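Local coordinates for ethanolamine utilization protein EutS (Streptococcus intermedius SK54 = ATCC 27335, PDB 6XPJ) that forms hexamers and probably serves as a minor shell protein of the choline-degrading bacterial microcompartment, perhaps lending the shell heterogeneity and flexibility, at residues Ala61-Cys74 with Phe85-Ile99. The protein carries 1 engineered substitution. Sequence-based numbering, arbitrary orientation.
Engineered in segment 61-74: A67 (natural residue Lys).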
loop_
_atom_site.group_PDB
_atom_site.type_symbol
_atom_site.label_atom_id
_atom_site.label_comp_id
_atom_site.label_asym_id
_atom_site.label_seq_id
_atom_site.Cartn_x
_atom_site.Cartn_y
_atom_site.Cartn_z
ATOM N N ALA C 61 19.847 5.030 -9.068
ATOM C CA ALA C 61 19.954 6.504 -8.971
ATOM C C ALA C 61 21.021 6.879 -7.956
ATOM O O ALA C 61 21.814 7.776 -8.244
ATOM C CB ALA C 61 18.635 7.137 -8.634
ATOM N N ALA C 62 21.128 6.164 -6.845
ATOM C CA ALA C 62 22.149 6.451 -5.815
ATOM C C ALA C 62 23.537 6.222 -6.403
ATOM O O ALA C 62 24.449 7.051 -6.182
ATOM C CB ALA C 62 21.936 5.587 -4.608
ATOM N N ASP C 63 23.691 5.150 -7.160
ATOM C CA ASP C 63 24.997 4.836 -7.786
ATOM C C ASP C 63 25.403 5.950 -8.755
ATOM O O ASP C 63 26.596 6.393 -8.764
ATOM C CB ASP C 63 24.928 3.483 -8.476
ATOM C CG ASP C 63 26.236 3.120 -9.137
ATOM O OD1 ASP C 63 27.127 2.659 -8.396
ATOM O OD2 ASP C 63 26.337 3.270 -10.348
ATOM N N ILE C 64 24.489 6.383 -9.615
ATOM C CA ILE C 64 24.781 7.480 -10.571
ATOM C C ILE C 64 25.136 8.729 -9.780
ATOM O O ILE C 64 26.124 9.412 -10.150
ATOM C CB ILE C 64 23.598 7.686 -11.516
ATOM C CG1 ILE C 64 23.417 6.491 -12.431
ATOM C CG2 ILE C 64 23.737 8.994 -12.315
ATOM C CD1 ILE C 64 22.090 6.469 -13.087
ATOM N N ALA C 65 24.353 9.084 -8.765
ATOM C CA ALA C 65 24.573 10.324 -7.990
ATOM C C ALA C 65 25.988 10.328 -7.433
ATOM O O ALA C 65 26.695 11.324 -7.646
ATOM C CB ALA C 65 23.550 10.496 -6.899
ATOM N N GLY C 66 26.387 9.260 -6.747
ATOM C CA GLY C 66 27.711 9.163 -6.099
ATOM C C GLY C 66 28.847 9.107 -7.096
ATOM O O GLY C 66 29.955 9.659 -6.787
ATOM N N ALA C 67 28.620 8.565 -8.289
ATOM C CA ALA C 67 29.666 8.492 -9.347
ATOM C C ALA C 67 29.808 9.869 -10.025
ATOM O O ALA C 67 30.895 10.137 -10.584
ATOM C CB ALA C 67 29.360 7.431 -10.359
ATOM N N ALA C 68 28.752 10.695 -10.026
ATOM C CA ALA C 68 28.649 11.938 -10.841
ATOM C C ALA C 68 29.432 13.101 -10.215
ATOM O O ALA C 68 29.896 14.006 -10.973
ATOM C CB ALA C 68 27.194 12.319 -11.007
ATOM N N ALA C 69 29.503 13.161 -8.890
ATOM C CA ALA C 69 29.960 14.360 -8.161
ATOM C C ALA C 69 30.303 13.947 -6.741
ATOM O O ALA C 69 29.932 12.821 -6.354
ATOM C CB ALA C 69 28.865 15.403 -8.165
ATOM N N ASN C 70 30.960 14.841 -6.009
ATOM C CA ASN C 70 31.356 14.617 -4.599
ATOM C C ASN C 70 30.145 14.890 -3.699
ATOM O O ASN C 70 29.998 15.995 -3.164
ATOM C CB ASN C 70 32.532 15.499 -4.205
ATOM C CG ASN C 70 32.976 15.259 -2.780
ATOM O OD1 ASN C 70 32.616 14.249 -2.172
ATOM N ND2 ASN C 70 33.740 16.194 -2.239
ATOM N N ILE C 71 29.314 13.891 -3.536
ATOM C CA ILE C 71 28.101 13.982 -2.691
ATOM C C ILE C 71 28.223 12.888 -1.630
ATOM O O ILE C 71 29.019 11.932 -1.793
ATOM C CB ILE C 71 26.800 13.919 -3.530
ATOM C CG1 ILE C 71 26.695 12.649 -4.373
ATOM C CG2 ILE C 71 26.626 15.180 -4.388
ATOM C CD1 ILE C 71 25.964 11.529 -3.717
ATOM N N ASP C 72 27.470 13.049 -0.551
ATOM C CA ASP C 72 27.315 12.041 0.515
ATOM C C ASP C 72 25.877 11.529 0.421
ATOM O O ASP C 72 24.963 12.344 0.541
ATOM C CB ASP C 72 27.589 12.678 1.874
ATOM C CG ASP C 72 29.025 13.139 2.052
ATOM O OD1 ASP C 72 29.921 12.405 1.640
ATOM O OD2 ASP C 72 29.217 14.226 2.616
ATOM N N ILE C 73 25.711 10.227 0.238
ATOM C CA ILE C 73 24.369 9.597 0.217
ATOM C C ILE C 73 23.812 9.642 1.641
ATOM O O ILE C 73 24.486 9.155 2.579
ATOM C CB ILE C 73 24.412 8.175 -0.358
ATOM C CG1 ILE C 73 24.897 8.147 -1.810
ATOM C CG2 ILE C 73 23.039 7.530 -0.208
ATOM C CD1 ILE C 73 23.876 8.624 -2.811
ATOM N N CYS C 74 22.605 10.168 1.800
ATOM C CA CYS C 74 21.898 10.234 3.107
ATOM C C CYS C 74 21.162 8.902 3.288
ATOM O O CYS C 74 21.346 8.223 4.313
ATOM C CB CYS C 74 20.918 11.399 3.186
ATOM S SG CYS C 74 21.633 13.026 2.829
ATOM N N PHE C 85 20.583 12.868 -0.826
ATOM C CA PHE C 85 22.046 13.019 -0.703
ATOM C C PHE C 85 22.346 14.483 -0.433
ATOM O O PHE C 85 21.477 15.344 -0.591
ATOM C CB PHE C 85 22.743 12.459 -1.943
ATOM C CG PHE C 85 22.250 12.960 -3.275
ATOM C CD1 PHE C 85 22.741 14.128 -3.817
ATOM C CD2 PHE C 85 21.339 12.206 -4.024
ATOM C CE1 PHE C 85 22.295 14.581 -5.040
ATOM C CE2 PHE C 85 20.904 12.664 -5.258
ATOM C CZ PHE C 85 21.389 13.850 -5.764
ATOM N N SER C 86 23.574 14.743 -0.006
ATOM C CA SER C 86 23.985 16.100 0.392
ATOM C C SER C 86 25.314 16.444 -0.266
ATOM O O SER C 86 26.051 15.551 -0.637
ATOM C CB SER C 86 24.086 16.163 1.904
ATOM O OG SER C 86 25.104 15.277 2.303
ATOM N N GLY C 87 25.593 17.729 -0.366
ATOM C CA GLY C 87 26.877 18.220 -0.871
ATOM C C GLY C 87 26.761 19.681 -1.181
ATOM O O GLY C 87 25.716 20.275 -0.911
ATOM N N ASP C 88 27.807 20.272 -1.741
ATOM C CA ASP C 88 27.687 21.678 -2.187
ATOM C C ASP C 88 26.638 21.757 -3.309
ATOM O O ASP C 88 26.369 20.721 -3.986
ATOM C CB ASP C 88 29.037 22.213 -2.635
ATOM C CG ASP C 88 29.518 21.489 -3.868
ATOM O OD1 ASP C 88 30.138 20.430 -3.716
ATOM O OD2 ASP C 88 29.210 21.961 -4.974
ATOM N N ILE C 89 26.018 22.919 -3.498
ATOM C CA ILE C 89 24.877 23.061 -4.441
ATOM C C ILE C 89 25.282 22.563 -5.825
ATOM O O ILE C 89 24.494 21.840 -6.439
ATOM C CB ILE C 89 24.337 24.502 -4.463
ATOM C CG1 ILE C 89 23.862 24.950 -3.082
ATOM C CG2 ILE C 89 23.223 24.629 -5.493
ATOM C CD1 ILE C 89 23.800 26.453 -2.909
ATOM N N GLN C 90 26.453 22.927 -6.337
ATOM C CA GLN C 90 26.820 22.559 -7.726
ATOM C C GLN C 90 26.982 21.044 -7.814
ATOM O O GLN C 90 26.521 20.463 -8.812
ATOM C CB GLN C 90 28.038 23.350 -8.201
ATOM C CG GLN C 90 27.723 24.828 -8.421
ATOM C CD GLN C 90 26.508 25.080 -9.289
ATOM O OE1 GLN C 90 25.656 25.914 -8.976
ATOM N NE2 GLN C 90 26.411 24.355 -10.393
ATOM N N SER C 91 27.522 20.381 -6.795
ATOM C CA SER C 91 27.693 18.903 -6.814
ATOM C C SER C 91 26.320 18.227 -6.793
ATOM O O SER C 91 26.085 17.282 -7.560
ATOM C CB SER C 91 28.530 18.394 -5.666
ATOM O OG SER C 91 29.854 18.923 -5.735
ATOM N N VAL C 92 25.426 18.732 -5.956
ATOM C CA VAL C 92 24.068 18.135 -5.827
ATOM C C VAL C 92 23.323 18.317 -7.157
ATOM O O VAL C 92 22.699 17.354 -7.643
ATOM C CB VAL C 92 23.300 18.747 -4.649
ATOM C CG1 VAL C 92 21.834 18.357 -4.711
ATOM C CG2 VAL C 92 23.922 18.305 -3.343
ATOM N N GLU C 93 23.390 19.495 -7.760
ATOM C CA GLU C 93 22.736 19.688 -9.079
ATOM C C GLU C 93 23.344 18.751 -10.132
ATOM O O GLU C 93 22.582 18.199 -10.975
ATOM C CB GLU C 93 22.828 21.138 -9.523
ATOM C CG GLU C 93 22.043 22.060 -8.651
ATOM C CD GLU C 93 21.955 23.494 -9.136
ATOM O OE1 GLU C 93 21.206 24.253 -8.513
ATOM O OE2 GLU C 93 22.623 23.829 -10.130
ATOM N N THR C 94 24.682 18.611 -10.191
ATOM C CA THR C 94 25.353 17.731 -11.170
ATOM C C THR C 94 24.806 16.315 -11.016
ATOM O O THR C 94 24.463 15.678 -12.018
ATOM C CB THR C 94 26.879 17.756 -11.017
ATOM O OG1 THR C 94 27.263 19.089 -11.368
ATOM C CG2 THR C 94 27.578 16.730 -11.882
ATOM N N SER C 95 24.712 15.827 -9.777
ATOM C CA SER C 95 24.230 14.456 -9.513
ATOM C C SER C 95 22.770 14.316 -9.971
ATOM O O SER C 95 22.424 13.307 -10.568
ATOM C CB SER C 95 24.392 14.085 -8.067
ATOM O OG SER C 95 25.781 13.943 -7.738
ATOM N N LEU C 96 21.920 15.299 -9.666
ATOM C CA LEU C 96 20.503 15.233 -10.085
ATOM C C LEU C 96 20.428 15.228 -11.609
ATOM O O LEU C 96 19.647 14.464 -12.165
ATOM C CB LEU C 96 19.770 16.429 -9.497
ATOM C CG LEU C 96 19.531 16.372 -7.997
ATOM C CD1 LEU C 96 18.973 17.688 -7.519
ATOM C CD2 LEU C 96 18.585 15.227 -7.638
ATOM N N GLU C 97 21.174 16.095 -12.271
ATOM C CA GLU C 97 21.191 16.156 -13.752
ATOM C C GLU C 97 21.630 14.803 -14.315
ATOM O O GLU C 97 21.018 14.320 -15.289
ATOM C CB GLU C 97 22.188 17.208 -14.199
ATOM C CG GLU C 97 21.741 18.627 -13.960
ATOM C CD GLU C 97 22.874 19.629 -14.022
ATOM O OE1 GLU C 97 22.565 20.830 -14.013
ATOM O OE2 GLU C 97 24.058 19.222 -14.073
ATOM N N ASP C 98 22.662 14.197 -13.734
ATOM C CA ASP C 98 23.187 12.928 -14.284
ATOM C C ASP C 98 22.145 11.832 -14.099
ATOM O O ASP C 98 21.962 10.995 -15.006
ATOM C CB ASP C 98 24.549 12.598 -13.684
ATOM C CG ASP C 98 25.657 13.473 -14.275
ATOM O OD1 ASP C 98 25.348 14.447 -14.982
ATOM O OD2 ASP C 98 26.823 13.103 -14.104
ATOM N N ILE C 99 21.448 11.808 -12.968
ATOM C CA ILE C 99 20.324 10.855 -12.770
ATOM C C ILE C 99 19.265 11.077 -13.854
ATOM O O ILE C 99 18.855 10.097 -14.469
ATOM C CB ILE C 99 19.708 10.980 -11.364
ATOM C CG1 ILE C 99 20.679 10.498 -10.281
ATOM C CG2 ILE C 99 18.390 10.247 -11.272
ATOM C CD1 ILE C 99 20.290 10.915 -8.897
HETATM O O HOH W 1 31.719 17.226 -7.195
HETATM O O HOH W 2 30.063 18.448 -2.218
HETATM O O HOH W 3 27.723 16.401 2.222
#
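The helix parts 61-68 and 89-99 run 8.2 Å apart at 135° between their axes, while D72 and S86 form an antiparallel hydrogen-bonded pair and I73 and F85 the non-hydrogen-bonded pair beside it. Two backbone bonds close the D72-S86 pair, the straighter from D72 N to S86 O at 169°. Where the helices approach, small residues permit closeness: A65 faces S95, and the S95 hydroxyl donates to A65 O (OG-O 2.8 Å). A68 N reaches the same oxygen from the opposite face of its carbonyl plane, giving this carbonyl, in the last turn of the helix, two donors. The CB of A69 rests against that hydroxyl and also S91 O.

The methyl of the same A65 lies over one face of the F85 ring, CB 4.1 Å from the centroid, in a CH-pi contact, and meets I99 CD1 at 3.8 Å. With CG between the backbone N and the carbonyl carbon (chi1 52°), the F85 ring lies under A65 CB. I71 bridges both layers: its CD1 reaches F85 CB at 3.8 Å, and its CG2 lies against S91 and the S95 hydroxyl. I64 CG2 packs on the backbone joining D98 to I99.

The polar margin is water-linked. D88 caps helix 89-105, its OD2 accepting from S91 N at 2.9 Å; one water joins S91 OG to N70 N, another N70 O to D88, and a third D72 OD2 to S86 OG. D63 of helix 58-68 accepts a hydrogen bond through OD1 from I32 N of a neighbouring subunit.

Helix 58-68, the beta hairpin of strands 72-77 and 82-87, and helix 89-105 follow one another in the circularly permuted BMC domain. The chemistry implies division of labour: apolar contacts fill the interior, a serine hydroxyl adds a second donor to the A65 carbonyl between the helices, and water completes the polar margin.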